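PDB 5JM6: aminopeptidase-like protein, which probably acts as a zinc-dependent aminopeptidase of the M18 family and assembles into a dodecamer. Local coordinates for residues Q288-G293 with I300-I305; M433-R438 with E511-E516. All coordinates share one frame; numbering follows the deposited sequence.

Interaction 1: Q288-G293 with I300-I305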
loop_
_atom_site.group_PDB
_atom_site.type_symbol
_atom_site.label_atom_id
_atom_site.label_comp_id
_atom_site.label_asym_id
_atom_site.label_seq_id
_atom_site.Cartn_x
_atom_site.Cartn_y
_atom_site.Cartn_z
ATOM N N GLN A 288 -25.090 13.074 36.288
ATOM C CA GLN A 288 -24.278 14.043 37.006
ATOM C C GLN A 288 -24.892 15.432 36.906
ATOM O O GLN A 288 -25.192 15.905 35.808
ATOM C CB GLN A 288 -22.848 14.046 36.472
ATOM C CG GLN A 288 -21.862 14.718 37.400
ATOM C CD GLN A 288 -20.434 14.559 36.934
ATOM O OE1 GLN A 288 -20.180 14.080 35.830
ATOM N NE2 GLN A 288 -19.490 14.955 37.778
ATOM N N PRO A 289 -25.102 16.086 38.058
ATOM C CA PRO A 289 -25.696 17.426 38.067
ATOM C C PRO A 289 -24.848 18.440 37.318
ATOM O O PRO A 289 -23.636 18.268 37.186
ATOM C CB PRO A 289 -25.754 17.785 39.556
ATOM C CG PRO A 289 -25.649 16.496 40.278
ATOM C CD PRO A 289 -24.816 15.600 39.417
ATOM N N ALA A 290 -25.498 19.487 36.825
ATOM C CA ALA A 290 -24.789 20.654 36.334
ATOM C C ALA A 290 -24.109 21.335 37.512
ATOM O O ALA A 290 -24.612 21.295 38.635
ATOM C CB ALA A 290 -25.739 21.605 35.635
ATOM N N THR A 291 -22.969 21.960 37.256
ATOM C CA THR A 291 -22.198 22.576 38.323
ATOM C C THR A 291 -21.396 23.760 37.817
ATOM O O THR A 291 -21.244 23.956 36.613
ATOM C CB THR A 291 -21.229 21.574 38.975
ATOM O OG1 THR A 291 -20.546 22.209 40.062
ATOM C CG2 THR A 291 -20.208 21.090 37.958
ATOM N N VAL A 292 -20.893 24.556 38.751
ATOM C CA VAL A 292 -19.922 25.579 38.416
ATOM C C VAL A 292 -18.544 25.041 38.765
ATOM O O VAL A 292 -18.398 24.222 39.673
ATOM C CB VAL A 292 -20.187 26.908 39.143
ATOM C CG1 VAL A 292 -21.490 27.519 38.660
ATOM C CG2 VAL A 292 -20.209 26.698 40.646
ATOM N N GLY A 293 -17.541 25.461 38.004
ATOM C CA GLY A 293 -16.211 24.906 38.150
ATOM C C GLY A 293 -15.099 25.856 37.762
ATOM O O GLY A 293 -15.342 26.969 37.295
ATOM N N ILE A 300 -19.252 26.626 33.779
ATOM C CA ILE A 300 -20.379 25.749 34.067
ATOM C C ILE A 300 -20.160 24.414 33.363
ATOM O O ILE A 300 -19.963 24.371 32.150
ATOM C CB ILE A 300 -21.720 26.365 33.630
ATOM C CG1 ILE A 300 -22.100 27.515 34.561
ATOM C CG2 ILE A 300 -22.821 25.318 33.643
ATOM C CD1 ILE A 300 -23.324 28.282 34.117
ATOM N N PHE A 301 -20.169 23.329 34.133
ATOM C CA PHE A 301 -20.053 21.989 33.568
ATOM C C PHE A 301 -21.422 21.327 33.538
ATOM O O PHE A 301 -22.011 21.061 34.586
ATOM C CB PHE A 301 -19.081 21.123 34.374
ATOM C CG PHE A 301 -17.716 21.724 34.543
ATOM C CD1 PHE A 301 -17.178 22.558 33.577
ATOM C CD2 PHE A 301 -16.966 21.447 35.674
ATOM C CE1 PHE A 301 -15.921 23.108 33.742
ATOM C CE2 PHE A 301 -15.709 21.993 35.843
ATOM C CZ PHE A 301 -15.186 22.824 34.875
ATOM N N ALA A 302 -21.931 21.072 32.340
ATOM C CA ALA A 302 -23.222 20.416 32.194
ATOM C C ALA A 302 -23.333 19.728 30.844
ATOM O O ALA A 302 -22.642 20.092 29.892
ATOM C CB ALA A 302 -24.349 21.418 32.372
ATOM N N GLY A 303 -24.207 18.732 30.769
ATOM C CA GLY A 303 -24.500 18.069 29.514
ATOM C C GLY A 303 -25.783 18.596 28.908
ATOM O O GLY A 303 -26.572 19.244 29.596
ATOM N N ARG A 304 -25.988 18.295 27.625
ATOM C CA ARG A 304 -27.151 18.737 26.849
ATOM C C ARG A 304 -27.184 20.246 26.650
ATOM O O ARG A 304 -28.258 20.839 26.540
ATOM C CB ARG A 304 -28.458 18.293 27.507
ATOM C CG ARG A 304 -28.497 16.839 27.908
ATOM C CD ARG A 304 -29.690 16.575 28.805
ATOM N NE ARG A 304 -29.405 16.895 30.200
ATOM C CZ ARG A 304 -28.704 16.111 31.012
ATOM N NH1 ARG A 304 -28.213 14.963 30.564
ATOM N NH2 ARG A 304 -28.491 16.471 32.271
ATOM N N ILE A 305 -26.012 20.863 26.587
ATOM C CA ILE A 305 -25.954 22.295 26.366
ATOM C C ILE A 305 -26.308 22.639 24.919
ATOM O O ILE A 305 -26.789 23.750 24.676
ATOM C CB ILE A 305 -24.567 22.885 26.727
ATOM C CG1 ILE A 305 -24.224 22.595 28.188
ATOM C CG2 ILE A 305 -24.540 24.394 26.525
ATOM C CD1 ILE A 305 -23.038 23.395 28.697
#

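Interaction 2: M433-R438 with E511-E516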
loop_
_atom_site.group_PDB
_atom_site.type_symbol
_atom_site.label_atom_id
_atom_site.label_comp_id
_atom_site.label_asym_id
_atom_site.label_seq_id
_atom_site.Cartn_x
_atom_site.Cartn_y
_atom_site.Cartn_z
ATOM N N MET A 433 -26.142 42.336 11.055
ATOM C CA MET A 433 -25.126 42.690 12.039
ATOM C C MET A 433 -25.260 44.146 12.482
ATOM O O MET A 433 -25.058 44.457 13.654
ATOM C CB MET A 433 -23.721 42.419 11.491
ATOM C CG MET A 433 -23.283 40.968 11.656
ATOM S SD MET A 433 -21.606 40.567 11.118
ATOM C CE MET A 433 -21.740 40.799 9.349
ATOM N N ALA A 434 -25.611 45.031 11.554
ATOM C CA ALA A 434 -25.797 46.440 11.888
ATOM C C ALA A 434 -26.900 46.608 12.929
ATOM O O ALA A 434 -26.760 47.383 13.875
ATOM C CB ALA A 434 -26.115 47.249 10.639
ATOM N N ILE A 435 -27.987 45.864 12.754
ATOM C CA ILE A 435 -29.118 45.918 13.674
ATOM C C ILE A 435 -28.755 45.386 15.059
ATOM O O ILE A 435 -29.014 46.040 16.068
ATOM C CB ILE A 435 -30.320 45.122 13.124
ATOM C CG1 ILE A 435 -30.816 45.747 11.819
ATOM C CG2 ILE A 435 -31.444 45.064 14.149
ATOM C CD1 ILE A 435 -31.674 44.822 10.992
ATOM N N LEU A 436 -28.147 44.204 15.109
ATOM C CA LEU A 436 -27.862 43.568 16.392
ATOM C C LEU A 436 -26.680 44.212 17.113
ATOM O O LEU A 436 -26.616 44.184 18.341
ATOM C CB LEU A 436 -27.608 42.072 16.212
ATOM C CG LEU A 436 -28.712 41.204 15.608
ATOM C CD1 LEU A 436 -28.158 39.821 15.363
ATOM C CD2 LEU A 436 -29.935 41.131 16.509
ATOM N N ASP A 437 -25.740 44.784 16.365
ATOM C CA ASP A 437 -24.688 45.571 16.997
ATOM C C ASP A 437 -25.300 46.820 17.617
ATOM O O ASP A 437 -24.884 47.263 18.688
ATOM C CB ASP A 437 -23.591 45.951 16.000
ATOM C CG ASP A 437 -22.551 44.861 15.839
ATOM O OD1 ASP A 437 -22.640 43.846 16.562
ATOM O OD2 ASP A 437 -21.635 45.024 15.005
ATOM N N ARG A 438 -26.302 47.375 16.943
ATOM C CA ARG A 438 -26.994 48.560 17.432
ATOM C C ARG A 438 -27.823 48.241 18.673
ATOM O O ARG A 438 -27.825 49.004 19.638
ATOM C CB ARG A 438 -27.879 49.149 16.333
ATOM C CG ARG A 438 -28.826 50.236 16.801
ATOM C CD ARG A 438 -28.084 51.510 17.160
ATOM N NE ARG A 438 -29.010 52.597 17.463
ATOM C CZ ARG A 438 -28.783 53.540 18.371
ATOM N NH1 ARG A 438 -27.657 53.528 19.072
ATOM N NH2 ARG A 438 -29.682 54.492 18.581
ATOM N N GLU A 511 -38.148 47.231 17.787
ATOM C CA GLU A 511 -39.076 48.183 17.180
ATOM C C GLU A 511 -38.462 49.574 17.067
ATOM O O GLU A 511 -38.621 50.251 16.050
ATOM C CB GLU A 511 -40.380 48.249 17.980
ATOM C CG GLU A 511 -41.348 49.332 17.511
ATOM C CD GLU A 511 -42.641 49.369 18.312
ATOM O OE1 GLU A 511 -43.677 49.783 17.746
ATOM O OE2 GLU A 511 -42.623 48.991 19.502
ATOM N N GLU A 512 -37.756 49.991 18.113
ATOM C CA GLU A 512 -37.078 51.282 18.116
ATOM C C GLU A 512 -35.998 51.340 17.041
ATOM O O GLU A 512 -35.887 52.326 16.311
ATOM C CB GLU A 512 -36.469 51.562 19.494
ATOM C CG GLU A 512 -35.532 52.760 19.539
ATOM C CD GLU A 512 -35.258 53.231 20.956
ATOM O OE1 GLU A 512 -35.907 52.714 21.891
ATOM O OE2 GLU A 512 -34.396 54.116 21.136
ATOM N N VAL A 513 -35.208 50.278 16.945
ATOM C CA VAL A 513 -34.122 50.224 15.977
ATOM C C VAL A 513 -34.658 50.210 14.546
ATOM O O VAL A 513 -34.120 50.888 13.671
ATOM C CB VAL A 513 -33.223 48.994 16.221
ATOM C CG1 VAL A 513 -32.277 48.772 15.052
ATOM C CG2 VAL A 513 -32.446 49.165 17.517
ATOM N N ASP A 514 -35.733 49.460 14.317
ATOM C CA ASP A 514 -36.312 49.353 12.979
ATOM C C ASP A 514 -36.709 50.718 12.416
ATOM O O ASP A 514 -36.687 50.924 11.203
ATOM C CB ASP A 514 -37.528 48.425 12.985
ATOM C CG ASP A 514 -38.125 48.245 11.601
ATOM O OD1 ASP A 514 -37.369 47.902 10.669
ATOM O OD2 ASP A 514 -39.345 48.462 11.443
ATOM N N LEU A 515 -37.056 51.651 13.298
ATOM C CA LEU A 515 -37.439 52.993 12.869
ATOM C C LEU A 515 -36.233 53.909 12.644
ATOM O O LEU A 515 -36.396 55.042 12.197
ATOM C CB LEU A 515 -38.388 53.627 13.887
ATOM C CG LEU A 515 -39.695 52.872 14.142
ATOM C CD1 LEU A 515 -40.413 53.431 15.360
ATOM C CD2 LEU A 515 -40.598 52.916 12.914
ATOM N N GLU A 516 -35.032 53.427 12.949
ATOM C CA GLU A 516 -33.823 54.195 12.651
ATOM C C GLU A 516 -33.366 53.954 11.214
ATOM O O GLU A 516 -32.419 54.583 10.743
ATOM C CB GLU A 516 -32.688 53.845 13.620
ATOM C CG GLU A 516 -33.023 54.028 15.091
ATOM C CD GLU A 516 -31.840 53.736 15.998
ATOM O OE1 GLU A 516 -30.825 53.200 15.506
ATOM O OE2 GLU A 516 -31.923 54.046 17.205
#

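Interaction 1: Q288-G293 with I300-I305
The carbonyl oxygen of Thr291 takes the amide of Phe301, N to O 2.8 Å, while the CA of Ile300 approaches the same oxygen in a CA-H...O contact of 3.2 Å. The converse bond runs from Thr291 N to Phe301 O at 3.0 Å, and both bend to 150° at the hydrogen. Two reciprocal bonds between one pair of residues identify Thr291 and Phe301 as an antiparallel hydrogen-bonded pair; Val292 and Ile300 form the adjoining non-hydrogen-bonded pair. The N-to-C directions of the two short strands differ by 136°, well short of straight antiparallel.

Thr291 and Phe301 point to the same face of the sheet and lie side by side, the methyl CG2 of Thr291 packing on Phe301 CB at 3.8 Å. With OG1 anti to the backbone N (chi1 -177°), the hydroxyl turns from the ring and donates to the carbonyl of Val292, OG1 to O 3.0 Å. The ring of Phe301 reaches along to Gly293, whose N sits over one ring face and whose CA lies 3.7 Å from CE2. On the opposite face of the sheet, Val292 CG1 meets Ile300 CG1 at 4.1 Å. Just beyond the paired residues, Ala290 CB meets Ala302 CB at 3.6 Å.

Leu59 of helix 55-64 packs on Ala290 and Val292, and Asp173 of a neighbouring subunit packs on Thr291 and Phe301. The arrangement is a beta hairpin, extended by strand 489-492 into a small antiparallel sheet and leading directly towards the zinc ligand Asp306.

Interaction 2: M433-R438 with E511-E516
Ile435 and Val513 mark the nearest approach of the two backbones, their CA atoms 7.0 Å apart. Residues 433-438 are regular helix, with Asp437 N and Arg438 N bonded four residues back, whereas 511-516 contains the last part of a helix and the loop that follows. There Glu516 N bonds to Val513 O, a three-residue step, and this turn brings the Glu516 side chain to the same partner helix as Val513.

Arg438 grips Glu516 side-on in a bidentate salt bridge. Arg438 NE donates to Glu516 OE1 and NH2 to OE2, each bond 2.7 Å long, the second being the straighter at 164°. OE1 uses its syn lone pair but sits tilted from the guanidinium plane; NH2 reaches OE2 on its syn side, tilted from the carboxylate plane. The two planes are turned 35° apart. Arg438 CG, anti to the backbone N (chi1 170°), rests 3.8 Å from Val513 CG2, and the bend at chi2 then turns the rest of the chain to Glu516. The other valine methyl, CG1, meets Ile435 CG2 at 3.9 Å, extending the apolar contact from the Arg438 chain to Ile435. A leucine in place of Arg438 would probably leave the Glu516 carboxylate without its two-point charged mate and freer to turn.

Asp514 pairs with Arg90 of a neighbouring subunit. Helix 430-443 packs along helix 495-514, Leu436 on Phe502 and Phe506 and Ile435 on Trp510, and also against Phe386 of strand 386-394.

Overall arrangement
Interaction 1 closes before interaction 2 opens along the chain, so the two are in series, with their centres about 34 Å apart and their nearest atoms about 19 Å apart. They share no strand or helix: 288-293 with 300-305 belongs to a three-stranded antiparallel sheet, whereas 433-438 with 511-516 joins helices 430-443 and 495-514 beside the nine-stranded mixed sheet. A sequence link exists nonetheless, since strand 489-492, which extends the first sheet, shortly precedes helix 495-514. The first contact lies near the zinc site; the second is remote from it. Both border other subunits, so each combines packing within the chain with a place in the dodecamer.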